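Local coordinates for probable glutathione S-transferase (Pseudomonas aeruginosa, PDB 6JWK), which is a maleylpyruvate isomerase of the zeta class of glutathione S-transferases, probably using glutathione to convert the cis double bond of maleylpyruvate to trans, at residues 148-153 with 188-193; 92-97 with 160-165; 137-142 with 182-187; 11-16 with 201-206; 17-22 with 71-76. All blocks are in the same frame, centred on the assembly; numbering follows the deposited sequence.

Contact 1. Residues 148-153 with 188-193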
# COMPACT_ATOMS: atom_id res chain seq x y z
N ARG B 148 -17.99 8.03 7.06
CA ARG B 148 -17.54 9.34 7.61
C ARG B 148 -16.95 10.25 6.56
O ARG B 148 -17.03 11.46 6.75
CB ARG B 148 -16.52 9.14 8.74
CG ARG B 148 -17.16 8.34 9.86
CD ARG B 148 -16.64 8.62 11.22
NE ARG B 148 -17.49 7.95 12.18
CZ ARG B 148 -17.26 7.95 13.47
NH1 ARG B 148 -16.25 8.64 13.95
NH2 ARG B 148 -18.08 7.31 14.29
N HIS B 149 -16.37 9.76 5.47
CA HIS B 149 -15.57 10.65 4.61
C HIS B 149 -16.05 10.70 3.15
O HIS B 149 -15.46 11.48 2.40
CB HIS B 149 -14.08 10.26 4.69
CG HIS B 149 -13.52 10.40 6.07
ND1 HIS B 149 -12.53 9.55 6.55
CD2 HIS B 149 -13.78 11.28 7.06
CE1 HIS B 149 -12.25 9.90 7.81
NE2 HIS B 149 -13.03 10.93 8.16
N ARG B 150 -16.95 9.83 2.74
CA ARG B 150 -17.39 9.81 1.32
C ARG B 150 -17.88 11.20 0.89
O ARG B 150 -18.41 11.96 1.73
CB ARG B 150 -18.49 8.79 1.06
CG ARG B 150 -19.86 9.20 1.59
CD ARG B 150 -20.77 8.01 1.65
NE ARG B 150 -20.92 7.37 0.35
CZ ARG B 150 -21.44 6.16 0.17
NH1 ARG B 150 -21.83 5.41 1.18
NH2 ARG B 150 -21.55 5.67 -1.03
N ARG B 151 -17.70 11.54 -0.37
CA ARG B 151 -18.15 12.84 -0.89
C ARG B 151 -19.49 12.70 -1.62
O ARG B 151 -20.10 13.73 -1.90
CB ARG B 151 -17.06 13.46 -1.76
CG ARG B 151 -15.77 13.74 -1.00
CD ARG B 151 -15.95 14.96 -0.11
NE ARG B 151 -15.17 14.91 1.11
CZ ARG B 151 -15.20 15.83 2.05
NH1 ARG B 151 -16.01 16.88 1.89
NH2 ARG B 151 -14.47 15.68 3.16
N GLY B 152 -19.89 11.49 -1.99
CA GLY B 152 -21.04 11.28 -2.89
C GLY B 152 -21.47 9.82 -2.95
O GLY B 152 -21.24 9.07 -1.98
N ALA B 153 -22.17 9.50 -4.04
CA ALA B 153 -22.70 8.16 -4.37
C ALA B 153 -21.50 7.23 -4.34
O ALA B 153 -21.65 6.11 -3.87
CB ALA B 153 -23.35 8.15 -5.72
N LEU B 188 -21.45 -2.93 0.83
CA LEU B 188 -22.29 -3.71 -0.10
C LEU B 188 -23.05 -2.77 -1.04
O LEU B 188 -23.06 -3.00 -2.26
CB LEU B 188 -23.22 -4.68 0.65
CG LEU B 188 -22.50 -5.76 1.43
CD1 LEU B 188 -23.48 -6.59 2.26
CD2 LEU B 188 -21.70 -6.65 0.49
N GLU B 189 -23.57 -1.68 -0.54
CA GLU B 189 -24.35 -0.76 -1.38
C GLU B 189 -23.40 -0.12 -2.41
O GLU B 189 -23.78 0.02 -3.60
CB GLU B 189 -25.05 0.26 -0.49
CG GLU B 189 -25.72 1.37 -1.26
CD GLU B 189 -26.24 2.46 -0.35
OE1 GLU B 189 -25.41 3.17 0.31
OE2 GLU B 189 -27.47 2.55 -0.25
N LEU B 190 -22.20 0.29 -1.98
CA LEU B 190 -21.26 0.94 -2.93
C LEU B 190 -20.87 -0.09 -3.99
O LEU B 190 -20.79 0.25 -5.17
CB LEU B 190 -20.05 1.44 -2.15
CG LEU B 190 -18.91 2.05 -2.96
CD1 LEU B 190 -19.42 3.17 -3.84
CD2 LEU B 190 -17.79 2.51 -2.02
N GLU B 191 -20.61 -1.31 -3.55
CA GLU B 191 -20.25 -2.38 -4.49
C GLU B 191 -21.35 -2.53 -5.54
O GLU B 191 -21.01 -2.61 -6.72
CB GLU B 191 -20.01 -3.67 -3.72
CG GLU B 191 -19.68 -4.83 -4.62
CD GLU B 191 -19.69 -6.18 -3.91
OE1 GLU B 191 -20.39 -6.28 -2.92
OE2 GLU B 191 -18.95 -7.14 -4.35
N GLY B 192 -22.62 -2.56 -5.12
CA GLY B 192 -23.78 -2.68 -6.04
C GLY B 192 -23.83 -1.52 -7.01
O GLY B 192 -24.02 -1.75 -8.22
N ARG B 193 -23.57 -0.29 -6.55
CA ARG B 193 -23.55 0.86 -7.49
C ARG B 193 -22.46 0.67 -8.54
O ARG B 193 -22.68 1.06 -9.69
CB ARG B 193 -23.28 2.21 -6.83
CG ARG B 193 -24.42 2.65 -5.95
CD ARG B 193 -24.29 4.07 -5.45
NE ARG B 193 -25.32 4.07 -4.43
CZ ARG B 193 -25.26 4.72 -3.29
NH1 ARG B 193 -24.18 5.41 -2.98
NH2 ARG B 193 -26.29 4.69 -2.47
O HOH W 1 -22.77 2.95 0.25

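Contact 2. Residues 92-97 with 160-165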
# COMPACT_ATOMS: atom_id res chain seq x y z
N GLN B 92 -8.12 11.44 2.16
CA GLN B 92 -9.23 10.56 2.60
C GLN B 92 -9.39 9.38 1.64
O GLN B 92 -9.60 8.27 2.11
CB GLN B 92 -10.48 11.44 2.72
CG GLN B 92 -10.41 12.32 3.97
CD GLN B 92 -11.60 13.23 4.11
OE1 GLN B 92 -12.24 13.63 3.14
NE2 GLN B 92 -11.83 13.67 5.35
N ALA B 93 -9.35 9.61 0.34
CA ALA B 93 -9.48 8.51 -0.66
C ALA B 93 -8.27 7.57 -0.53
O ALA B 93 -8.46 6.35 -0.46
CB ALA B 93 -9.62 9.15 -2.02
N LEU B 94 -7.05 8.12 -0.41
CA LEU B 94 -5.84 7.26 -0.26
C LEU B 94 -5.87 6.51 1.06
O LEU B 94 -5.44 5.36 1.07
CB LEU B 94 -4.56 8.08 -0.41
CG LEU B 94 -4.37 8.72 -1.79
CD1 LEU B 94 -3.15 9.67 -1.79
CD2 LEU B 94 -4.24 7.64 -2.84
N GLU B 95 -6.47 7.07 2.10
CA GLU B 95 -6.54 6.39 3.42
C GLU B 95 -7.35 5.10 3.24
O GLU B 95 -6.93 4.03 3.78
CB GLU B 95 -7.07 7.28 4.55
CG GLU B 95 -7.34 6.48 5.84
CD GLU B 95 -6.97 7.00 7.23
OE1 GLU B 95 -7.53 8.03 7.58
OE2 GLU B 95 -6.23 6.27 8.05
N LEU B 96 -8.51 5.19 2.58
CA LEU B 96 -9.38 4.01 2.39
C LEU B 96 -8.73 3.04 1.40
O LEU B 96 -8.76 1.84 1.65
CB LEU B 96 -10.76 4.47 1.95
CG LEU B 96 -11.80 3.37 1.79
CD1 LEU B 96 -11.84 2.44 2.96
CD2 LEU B 96 -13.16 4.02 1.58
N ALA B 97 -8.21 3.53 0.30
CA ALA B 97 -7.55 2.66 -0.72
C ALA B 97 -6.37 1.89 -0.08
O ALA B 97 -6.24 0.69 -0.37
CB ALA B 97 -7.12 3.47 -1.92
N ALA B 160 -16.83 6.92 -9.74
CA ALA B 160 -15.94 5.89 -9.17
C ALA B 160 -14.47 6.26 -9.38
O ALA B 160 -14.09 6.96 -10.36
CB ALA B 160 -16.27 4.55 -9.79
N GLY B 161 -13.62 5.81 -8.47
CA GLY B 161 -12.19 6.15 -8.53
C GLY B 161 -11.36 5.12 -7.80
O GLY B 161 -11.82 3.95 -7.69
N ILE B 162 -10.19 5.53 -7.34
CA ILE B 162 -9.21 4.60 -6.75
C ILE B 162 -9.85 3.79 -5.61
O ILE B 162 -9.52 2.61 -5.45
CB ILE B 162 -7.94 5.35 -6.32
CG1 ILE B 162 -6.87 4.33 -5.93
CG2 ILE B 162 -8.21 6.35 -5.23
CD1 ILE B 162 -5.51 4.95 -5.64
N VAL B 163 -10.78 4.36 -4.83
CA VAL B 163 -11.35 3.62 -3.69
C VAL B 163 -12.12 2.40 -4.21
O VAL B 163 -11.93 1.24 -3.67
CB VAL B 163 -12.21 4.57 -2.84
CG1 VAL B 163 -13.11 3.80 -1.92
CG2 VAL B 163 -11.34 5.55 -2.07
N GLU B 164 -12.95 2.59 -5.26
CA GLU B 164 -13.81 1.51 -5.80
C GLU B 164 -12.91 0.54 -6.55
O GLU B 164 -13.20 -0.67 -6.57
CB GLU B 164 -14.96 2.08 -6.64
CG GLU B 164 -15.99 2.86 -5.81
CD GLU B 164 -15.59 4.26 -5.36
OE1 GLU B 164 -14.67 4.90 -6.01
OE2 GLU B 164 -16.20 4.74 -4.35
N CYS B 165 -11.83 1.02 -7.16
CA CYS B 165 -10.88 0.10 -7.84
C CYS B 165 -10.32 -0.90 -6.80
O CYS B 165 -10.08 -2.07 -7.16
CB CYS B 165 -9.73 0.85 -8.48
SG CYS B 165 -10.20 1.88 -9.88

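Contact 3. Residues 137-142 with 182-187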
# COMPACT_ATOMS: atom_id res chain seq x y z
N GLU B 137 -11.49 -7.34 10.49
CA GLU B 137 -10.75 -6.19 11.04
C GLU B 137 -10.72 -5.06 10.00
O GLU B 137 -11.02 -3.92 10.37
CB GLU B 137 -9.29 -6.55 11.36
CG GLU B 137 -9.14 -7.69 12.33
CD GLU B 137 -9.27 -7.26 13.77
OE1 GLU B 137 -8.50 -6.38 14.17
OE2 GLU B 137 -10.17 -7.75 14.45
N GLY B 138 -10.34 -5.37 8.76
CA GLY B 138 -10.16 -4.33 7.72
C GLY B 138 -11.48 -3.74 7.24
O GLY B 138 -11.57 -2.53 7.08
N LEU B 139 -12.48 -4.57 6.96
CA LEU B 139 -13.75 -4.07 6.37
C LEU B 139 -14.56 -3.31 7.43
O LEU B 139 -15.24 -2.37 7.05
CB LEU B 139 -14.55 -5.22 5.76
CG LEU B 139 -13.96 -5.86 4.52
CD1 LEU B 139 -14.98 -6.76 3.87
CD2 LEU B 139 -13.43 -4.85 3.53
N ALA B 140 -14.44 -3.63 8.73
CA ALA B 140 -15.12 -2.82 9.76
C ALA B 140 -14.58 -1.38 9.71
O ALA B 140 -15.37 -0.43 9.83
CB ALA B 140 -14.92 -3.43 11.13
N ALA B 141 -13.27 -1.23 9.54
CA ALA B 141 -12.63 0.10 9.48
C ALA B 141 -13.03 0.77 8.16
O ALA B 141 -13.32 1.96 8.19
CB ALA B 141 -11.11 -0.02 9.65
N ALA B 142 -13.12 0.01 7.07
CA ALA B 142 -13.44 0.53 5.71
C ALA B 142 -14.88 1.07 5.71
O ALA B 142 -15.11 2.14 5.20
CB ALA B 142 -13.28 -0.56 4.67
N ALA B 182 -22.49 -9.18 5.98
CA ALA B 182 -23.66 -8.53 6.62
C ALA B 182 -23.25 -7.31 7.45
O ALA B 182 -23.97 -6.32 7.45
CB ALA B 182 -24.46 -9.51 7.45
N PRO B 183 -22.14 -7.30 8.22
CA PRO B 183 -21.77 -6.10 8.97
C PRO B 183 -21.32 -4.88 8.14
O PRO B 183 -21.13 -3.81 8.71
CB PRO B 183 -20.65 -6.55 9.92
CG PRO B 183 -20.74 -8.08 9.90
CD PRO B 183 -21.28 -8.45 8.52
N TYR B 184 -21.27 -4.97 6.80
CA TYR B 184 -20.78 -3.83 5.97
C TYR B 184 -21.86 -3.40 4.96
O TYR B 184 -21.62 -3.39 3.72
CB TYR B 184 -19.43 -4.20 5.35
CG TYR B 184 -18.59 -5.09 6.24
CD1 TYR B 184 -18.05 -4.63 7.43
CD2 TYR B 184 -18.45 -6.45 5.94
CE1 TYR B 184 -17.36 -5.47 8.30
CE2 TYR B 184 -17.73 -7.29 6.78
CZ TYR B 184 -17.18 -6.80 7.95
OH TYR B 184 -16.55 -7.69 8.78
N PRO B 185 -23.05 -2.91 5.41
CA PRO B 185 -24.10 -2.55 4.45
C PRO B 185 -23.70 -1.39 3.51
O PRO B 185 -24.02 -1.44 2.32
CB PRO B 185 -25.34 -2.24 5.33
CG PRO B 185 -24.71 -1.81 6.66
CD PRO B 185 -23.47 -2.69 6.81
N ALA B 186 -22.96 -0.40 3.99
CA ALA B 186 -22.55 0.72 3.11
C ALA B 186 -21.56 0.14 2.07
O ALA B 186 -21.63 0.55 0.88
CB ALA B 186 -22.01 1.92 3.89
N LEU B 187 -20.65 -0.76 2.46
CA LEU B 187 -19.69 -1.32 1.47
C LEU B 187 -20.47 -2.12 0.41
O LEU B 187 -20.21 -1.92 -0.81
CB LEU B 187 -18.63 -2.22 2.14
CG LEU B 187 -17.65 -1.58 3.13
CD1 LEU B 187 -16.60 -2.61 3.55
CD2 LEU B 187 -16.97 -0.32 2.57

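Contact 4. Residues 11-16 with 201-206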
# COMPACT_ATOMS: atom_id res chain seq x y z
N THR B 11 -5.26 -7.73 -7.95
CA THR B 11 -4.51 -6.50 -8.27
C THR B 11 -4.72 -6.22 -9.76
O THR B 11 -4.80 -5.04 -10.13
CB THR B 11 -3.03 -6.59 -7.83
OG1 THR B 11 -2.52 -7.80 -8.41
CG2 THR B 11 -2.89 -6.65 -6.32
N SER B 12 -4.81 -7.24 -10.60
CA SER B 12 -5.14 -7.05 -12.04
C SER B 12 -6.54 -6.42 -12.16
O SER B 12 -6.74 -5.50 -12.94
CB SER B 12 -5.09 -8.35 -12.82
OG SER B 12 -3.77 -8.89 -12.83
N TYR B 13 -7.48 -6.96 -11.40
CA TYR B 13 -8.89 -6.48 -11.41
C TYR B 13 -8.89 -4.96 -11.10
O TYR B 13 -9.59 -4.20 -11.80
CB TYR B 13 -9.67 -7.36 -10.44
CG TYR B 13 -11.17 -7.18 -10.44
CD1 TYR B 13 -11.83 -6.38 -11.38
CD2 TYR B 13 -11.96 -7.90 -9.54
CE1 TYR B 13 -13.21 -6.24 -11.36
CE2 TYR B 13 -13.34 -7.76 -9.52
CZ TYR B 13 -13.97 -6.94 -10.44
OH TYR B 13 -15.33 -6.83 -10.42
N ARG B 14 -8.17 -4.52 -10.07
CA ARG B 14 -8.08 -3.08 -9.67
C ARG B 14 -7.75 -2.25 -10.91
O ARG B 14 -8.35 -1.25 -11.13
CB ARG B 14 -6.98 -2.79 -8.64
CG ARG B 14 -7.17 -3.43 -7.28
CD ARG B 14 -5.97 -3.12 -6.43
NE ARG B 14 -6.04 -3.82 -5.18
CZ ARG B 14 -5.07 -3.90 -4.32
NH1 ARG B 14 -3.89 -3.36 -4.61
NH2 ARG B 14 -5.24 -4.56 -3.18
N VAL B 15 -6.76 -2.66 -11.69
CA VAL B 15 -6.27 -1.85 -12.83
C VAL B 15 -7.18 -1.99 -14.04
O VAL B 15 -7.32 -0.99 -14.82
CB VAL B 15 -4.82 -2.22 -13.18
CG1 VAL B 15 -4.32 -1.40 -14.35
CG2 VAL B 15 -3.90 -2.04 -11.97
N ARG B 16 -7.78 -3.16 -14.26
CA ARG B 16 -8.82 -3.31 -15.33
C ARG B 16 -10.00 -2.38 -15.04
O ARG B 16 -10.53 -1.77 -15.98
CB ARG B 16 -9.32 -4.74 -15.46
CG ARG B 16 -8.28 -5.72 -16.02
CD ARG B 16 -8.88 -7.05 -16.43
NE ARG B 16 -9.76 -7.65 -15.43
CZ ARG B 16 -9.42 -8.53 -14.51
NH1 ARG B 16 -8.18 -8.99 -14.43
NH2 ARG B 16 -10.35 -9.00 -13.67
N GLN B 201 -18.48 -4.06 -15.06
CA GLN B 201 -18.88 -5.36 -15.66
C GLN B 201 -17.83 -5.81 -16.70
O GLN B 201 -17.45 -6.98 -16.64
CB GLN B 201 -20.26 -5.24 -16.31
CG GLN B 201 -21.40 -5.00 -15.33
CD GLN B 201 -22.61 -4.38 -15.99
OE1 GLN B 201 -22.63 -4.09 -17.19
NE2 GLN B 201 -23.60 -4.06 -15.20
N ARG B 202 -17.32 -4.90 -17.55
CA ARG B 202 -16.24 -5.24 -18.53
C ARG B 202 -14.99 -5.72 -17.80
O ARG B 202 -14.30 -6.66 -18.31
CB ARG B 202 -15.85 -4.01 -19.36
CG ARG B 202 -16.90 -3.59 -20.36
CD ARG B 202 -16.64 -2.16 -20.79
NE ARG B 202 -15.54 -2.14 -21.72
CZ ARG B 202 -15.68 -2.28 -23.05
NH1 ARG B 202 -14.61 -2.29 -23.83
NH2 ARG B 202 -16.89 -2.38 -23.59
N ALA B 203 -14.65 -5.07 -16.68
CA ALA B 203 -13.41 -5.34 -15.92
C ALA B 203 -13.52 -6.64 -15.14
O ALA B 203 -12.51 -7.18 -14.72
CB ALA B 203 -13.10 -4.16 -15.03
N SER B 204 -14.73 -7.13 -14.90
CA SER B 204 -14.94 -8.26 -13.97
C SER B 204 -14.14 -9.47 -14.46
O SER B 204 -14.00 -9.71 -15.65
CB SER B 204 -16.45 -8.57 -13.83
OG SER B 204 -16.97 -9.07 -15.06
N PRO B 205 -13.67 -10.33 -13.55
CA PRO B 205 -13.04 -11.60 -13.92
C PRO B 205 -13.88 -12.44 -14.91
O PRO B 205 -13.33 -12.96 -15.92
CB PRO B 205 -12.93 -12.33 -12.56
CG PRO B 205 -12.85 -11.22 -11.54
CD PRO B 205 -13.71 -10.12 -12.10
N GLU B 206 -15.19 -12.48 -14.67
CA GLU B 206 -16.12 -13.40 -15.37
C GLU B 206 -16.26 -12.98 -16.83
O GLU B 206 -16.68 -13.84 -17.64
CB GLU B 206 -17.49 -13.46 -14.67
CG GLU B 206 -17.42 -13.97 -13.24
CD GLU B 206 -17.28 -12.93 -12.14
OE1 GLU B 206 -16.74 -11.85 -12.39
OE2 GLU B 206 -17.75 -13.21 -11.02

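Contact 5. Residues 17-22 with 71-76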
# COMPACT_ATOMS: atom_id res chain seq x y z
N ILE B 17 -10.38 -2.19 -13.78
CA ILE B 17 -11.47 -1.21 -13.50
C ILE B 17 -10.98 0.19 -13.85
O ILE B 17 -11.72 0.96 -14.53
CB ILE B 17 -11.87 -1.30 -12.02
CG1 ILE B 17 -12.47 -2.67 -11.68
CG2 ILE B 17 -12.79 -0.17 -11.60
CD1 ILE B 17 -12.58 -2.91 -10.17
N ALA B 18 -9.76 0.54 -13.45
CA ALA B 18 -9.22 1.89 -13.74
C ALA B 18 -9.23 2.13 -15.25
O ALA B 18 -9.68 3.23 -15.74
CB ALA B 18 -7.82 2.03 -13.19
N LEU B 19 -8.67 1.19 -16.02
CA LEU B 19 -8.67 1.36 -17.50
C LEU B 19 -10.11 1.49 -18.03
O LEU B 19 -10.32 2.31 -18.93
CB LEU B 19 -7.92 0.18 -18.14
CG LEU B 19 -6.43 0.17 -17.86
CD1 LEU B 19 -5.79 -1.16 -18.26
CD2 LEU B 19 -5.72 1.32 -18.59
N ALA B 20 -11.05 0.69 -17.55
CA ALA B 20 -12.46 0.71 -18.01
C ALA B 20 -13.05 2.08 -17.69
O ALA B 20 -13.62 2.67 -18.60
CB ALA B 20 -13.27 -0.42 -17.43
N LEU B 21 -12.80 2.64 -16.50
CA LEU B 21 -13.32 3.98 -16.15
C LEU B 21 -12.74 5.05 -17.09
O LEU B 21 -13.45 6.04 -17.40
CB LEU B 21 -13.02 4.29 -14.68
CG LEU B 21 -13.81 3.45 -13.69
CD1 LEU B 21 -13.27 3.67 -12.28
CD2 LEU B 21 -15.29 3.82 -13.76
N LYS B 22 -11.50 4.89 -17.54
CA LYS B 22 -10.86 5.86 -18.46
C LYS B 22 -11.37 5.66 -19.89
O LYS B 22 -11.18 6.57 -20.66
CB LYS B 22 -9.33 5.67 -18.46
CG LYS B 22 -8.65 6.03 -17.15
CD LYS B 22 -8.63 7.50 -16.87
CE LYS B 22 -7.62 7.90 -15.81
NZ LYS B 22 -7.94 9.26 -15.30
N ASP B 71 -2.42 5.80 -10.30
CA ASP B 71 -1.92 7.20 -10.21
C ASP B 71 -1.33 7.66 -11.57
O ASP B 71 -1.65 8.75 -12.01
CB ASP B 71 -0.83 7.32 -9.15
CG ASP B 71 -0.39 8.77 -8.96
OD1 ASP B 71 -1.14 9.49 -8.33
OD2 ASP B 71 0.69 9.15 -9.47
N TYR B 72 -0.53 6.83 -12.22
CA TYR B 72 0.07 7.14 -13.54
C TYR B 72 -1.00 7.34 -14.63
O TYR B 72 -0.87 8.26 -15.49
CB TYR B 72 1.04 6.02 -13.92
CG TYR B 72 1.84 6.32 -15.15
CD1 TYR B 72 2.66 7.43 -15.21
CD2 TYR B 72 1.73 5.53 -16.28
CE1 TYR B 72 3.39 7.72 -16.35
CE2 TYR B 72 2.47 5.79 -17.42
CZ TYR B 72 3.31 6.89 -17.46
OH TYR B 72 4.02 7.14 -18.59
N LEU B 73 -2.08 6.56 -14.61
CA LEU B 73 -3.18 6.70 -15.58
C LEU B 73 -3.79 8.10 -15.49
O LEU B 73 -4.29 8.59 -16.54
CB LEU B 73 -4.25 5.64 -15.35
CG LEU B 73 -3.82 4.21 -15.66
CD1 LEU B 73 -4.98 3.25 -15.41
CD2 LEU B 73 -3.32 4.11 -17.10
N ASP B 74 -3.79 8.73 -14.32
CA ASP B 74 -4.29 10.13 -14.21
C ASP B 74 -3.35 11.12 -14.93
O ASP B 74 -3.83 12.16 -15.34
CB ASP B 74 -4.50 10.57 -12.78
CG ASP B 74 -5.84 10.19 -12.16
OD1 ASP B 74 -6.71 9.64 -12.86
OD2 ASP B 74 -5.98 10.42 -10.95
N ALA B 75 -2.08 10.80 -15.14
CA ALA B 75 -1.16 11.61 -15.98
C ALA B 75 -1.41 11.32 -17.46
O ALA B 75 -1.46 12.27 -18.23
CB ALA B 75 0.27 11.31 -15.63
N VAL B 76 -1.61 10.04 -17.81
CA VAL B 76 -1.81 9.59 -19.21
C VAL B 76 -3.08 10.22 -19.78
O VAL B 76 -3.03 10.69 -20.91
CB VAL B 76 -1.89 8.06 -19.29
CG1 VAL B 76 -2.32 7.61 -20.68
CG2 VAL B 76 -0.58 7.41 -18.88

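Contact 1. Residues 148-153 with 188-193
Two arginines, Arg-150 and Arg-193, converge on the backbone carbonyl of Ala-153, and hydrogen bonds to this one oxygen form the heart of the contact. From helix 185-195, Arg-193 NH1 reaches Ala-153 O at 2.8 Å, in the carbonyl plane and on a lone pair, with the acceptor lying in the guanidinium plane; the N-H...O angle of 144° is moderately bent. Arg-150 NH2 comes to Ala-153 O from above that carbonyl plane at 2.9 Å. Arg-150 NE also binds Gly-152 O at 2.9 Å, nearly along the C=O axis. A bend at chi3 (-58°) turns the guanidinium back onto its own turn, and the two bonds fix its rotation.

Charge is the second element. The donors Arg-150 NH2 and Arg-193 NH1 lie only 3.3 Å apart, with their guanidinium planes turned 45° against each other; the shared carbonyl and Glu-189 probably offset the repulsion. Glu-189 OE1 is 3.3 Å from Arg-193 NH2, well out of the guanidinium plane, which makes this an ion pair without a directed N-H. A water accepts from Arg-150 NH1 and donates to Glu-189 OE1 at 2.6 Å, linking the two segments.

Van der Waals contacts are few: Leu-190 CD1 lies 3.7 Å from Ala-153 O, and the Ala-153 methyl lies beside the guanidinium end of Arg-193.

This surface contact ties the turn after helix 124-149 to helix 185-195. Phe-154 continues the packing on Leu-190 and Arg-193, Leu-190 also touches Glu-164 of helix 162-176, and Arg-151 reaches back to Gln-92 of helix 87-103.

Contact 2. Residues 92-97 with 160-165
Val-163 and Ile-162, in the first turn of helix 162-176, pack on Ala-93, Leu-94, Leu-96 and Ala-97 of helix 87-103 inside the all-helical C-terminal domain of the glutathione S-transferase fold. The helices come close, with the alpha carbons of Ala-97 and Val-163 4.9 Å apart, an approach that the small side chains of Ala-93 and Ala-97 allow.

The two methyls of Val-163 divide the work. CG1, anti to the backbone N (chi1 164°), meets Leu-96 CD2 at 3.5 Å, the two side chains crossing at about a right angle. CG2 turns the other way and lies over the backbone of helix 87-103, 3.4 Å from Ala-93 O and 4.0 Å from Ala-93 CB. Ile-162 packs one residue earlier: its CG1 sits against Ala-97 CB at 4.1 Å, and the extended chain carries CD1 on to Leu-94 CD2.

Gly-161 is the N-cap, and its backbone N is bound by Glu-164 OE1 at 2.8 Å with an N-H...O angle of 155°. This is the half of a capping box made by the third helical residue, at the place where glutathione S-transferases commonly carry an N-capping box; glycine has no side chain to return the bond. Leu-94 also packs on Ala-68 of the second subunit.

Between the side chains the contact is apolar and rests on fit. The buried carboxylate of Glu-164, bound by the N-H of Gly-161 at the helix start and, through OE2, by that of Phe-155 in the preceding loop, would probably be stabilised as an anion.

Contact 3. Residues 137-142 with 182-187
Leu-139 and Tyr-184 fit together between helix 124-149 and the start of helix 185-195. The bump is the CB of Leu-139, which stands over the centre of the Tyr-184 ring, 3.7 Å from the centroid and 8° off the ring normal, an almost axial CH-pi contact. Leu-139 CD1 reaches over the same face to the CD2-CE2 side of the ring, and the CD1-CE1 side approaches the helix backbone, Tyr-184 CE1 lying 3.5 Å from Ala-140 N. The opposite face is backed by Pro-183 CB, which holds the ring between the leucine and the proline. Tyr-184 chi1, -34°, departs from the usual staggered value, with the ring face turned to Leu-139 CB.

One turn further on, Leu-187 fills the hollow between Leu-139 and Ala-142. Its CD1 is 3.9 Å from Leu-139 CD2 and 4.1 Å from Ala-142 CB, while CD2 lies 4.0 Å from Ala-142 C. The small Ala-142 side chain makes this hollow, and Leu-187 enters it with CG anti to its carbonyl carbon (chi1 -65°).

Tyr-184 is the N-cap of helix 185-195, but a side chain of the other helix serves the first turn: the Glu-143 carboxylate accepts Ala-186 N and Leu-187 N. Leu-171 and Leu-167 of helix 162-176 continue the packing behind Leu-139 and Leu-187.

The interface between the two segments is therefore dispersion and CH-pi contact, and a negative charge next to it probably steadies the positive end of the helix dipole.

Contact 4. Residues 11-16 with 201-206
The Tyr-13 ring carries Pro-205 on one face: Pro-205 CD lies 3.6 Å from the ring centroid and 18° off its normal, a CH-pi contact displaced toward the CE2 rim, where CD and CE2 are 3.5 Å apart. The two side chains cross at about a right angle. Along its CD1-CE1 side the tyrosine meets Ala-203 O and Ser-204 CA, the latter 3.7 Å from Tyr-13 CE1. The guanidinium of Arg-16 has Tyr-13 CA over one face, and at its edge, in plane, stand the carbonyl of Ala-203 and Pro-205 CD.

That edge grips the carbonyl side-on. Arg-16 NE binds Ala-203 O at 2.9 Å (N-H...O 155°) and NH2 binds the same oxygen at 3.0 Å, so the guanidinium cannot readily turn. A bend at chi3 (-49°) brings the planar end round to the carbonyl, and CB packs at 3.8 Å on Ala-203 CB.

Helix 10-22 is the first helix of the thioredoxin-like N-terminal domain, and residues 11-14 end the run Ser-Ser-Thr-Ser-Tyr-Arg, which resembles the zeta-class signature Ser-Ser-Cys-x-x-Arg, with Thr-11 in place of the cysteine; in relatives that motif borders the glutathione site. The contact joins this helix to the C-terminal domain, where helix 198-203 ends at Ala-203.

Arg-16, buried, supplies positive charge at that helix end, probably favourable to its dipole, and its NH1 bonds Ser-5 OG on strand 2-5. Val-168 and Pro-169 of helix 162-176 also touch Tyr-13. Past the helix end, Ser-204 OG returns to Gln-201 O at 2.7 Å.

Contact 5. Residues 17-22 with 71-76
Lys-22 NZ is gripped by three oxygens: Asp-74 OD1 at 2.8 Å, a hydrogen-bonded salt bridge, and the backbone carbonyls of Gln-77 and Pro-80 just past helix 66-76. The two helices belong to the thioredoxin-like domain, where they lie side by side on one face of the sheet; their segments run nearly parallel, 21° apart, with axes 10.7 Å apart at closest approach.

The ammonium meets Asp-74 OD1 almost head-on, in line with its C-O bond. A bend at chi2 (-71°) sends the lysine chain across to helix 66-76, where CE passes 3.5 Å from Leu-73 O. Asp-74 is also held by the linker after helix 66-76: OD1 accepts Leu-82 N as well, and OD2 accepts Ile-83 N. The buried lysine charge is thus met by a carboxylate and two carbonyls, which probably keeps it protonated.

Next to this polar end, Leu-73, the residue most buried by the contact, projects between Ala-18 and Leu-19. It crosses the latter at about a right angle, and its CD1 touches Ala-18 CB and Leu-19 CD2, each at 3.8 Å, while CD2 lies 4.0 Å from Leu-19 CD2.

In the fold
Contacts 1, 2 and 3 all belong to the helical C-terminal domain. Contacts 1 and 3 join the same two helices, 124-149 and 185-195, with centres 12 Å apart. Contact 2 touches both: Gln-92 NE2 lies 3.5 Å from His-149 CD2 of contact 1, and Leu-96 CD1 packs 3.7 Å from Ala-142 CA of contact 3. Contacts 4 and 5 share helix 10-22, their centres 13 Å apart; contact 5 stays inside the thioredoxin-like domain, while contact 4 bridges the domains beside the probable glutathione site, inferred from relatives. Cys-165 of contact 2 packs on Ile-17, Ala-18 and Arg-14. At the dimer interface, Leu-94 of contact 2 meets Asp-71 of the other subunit.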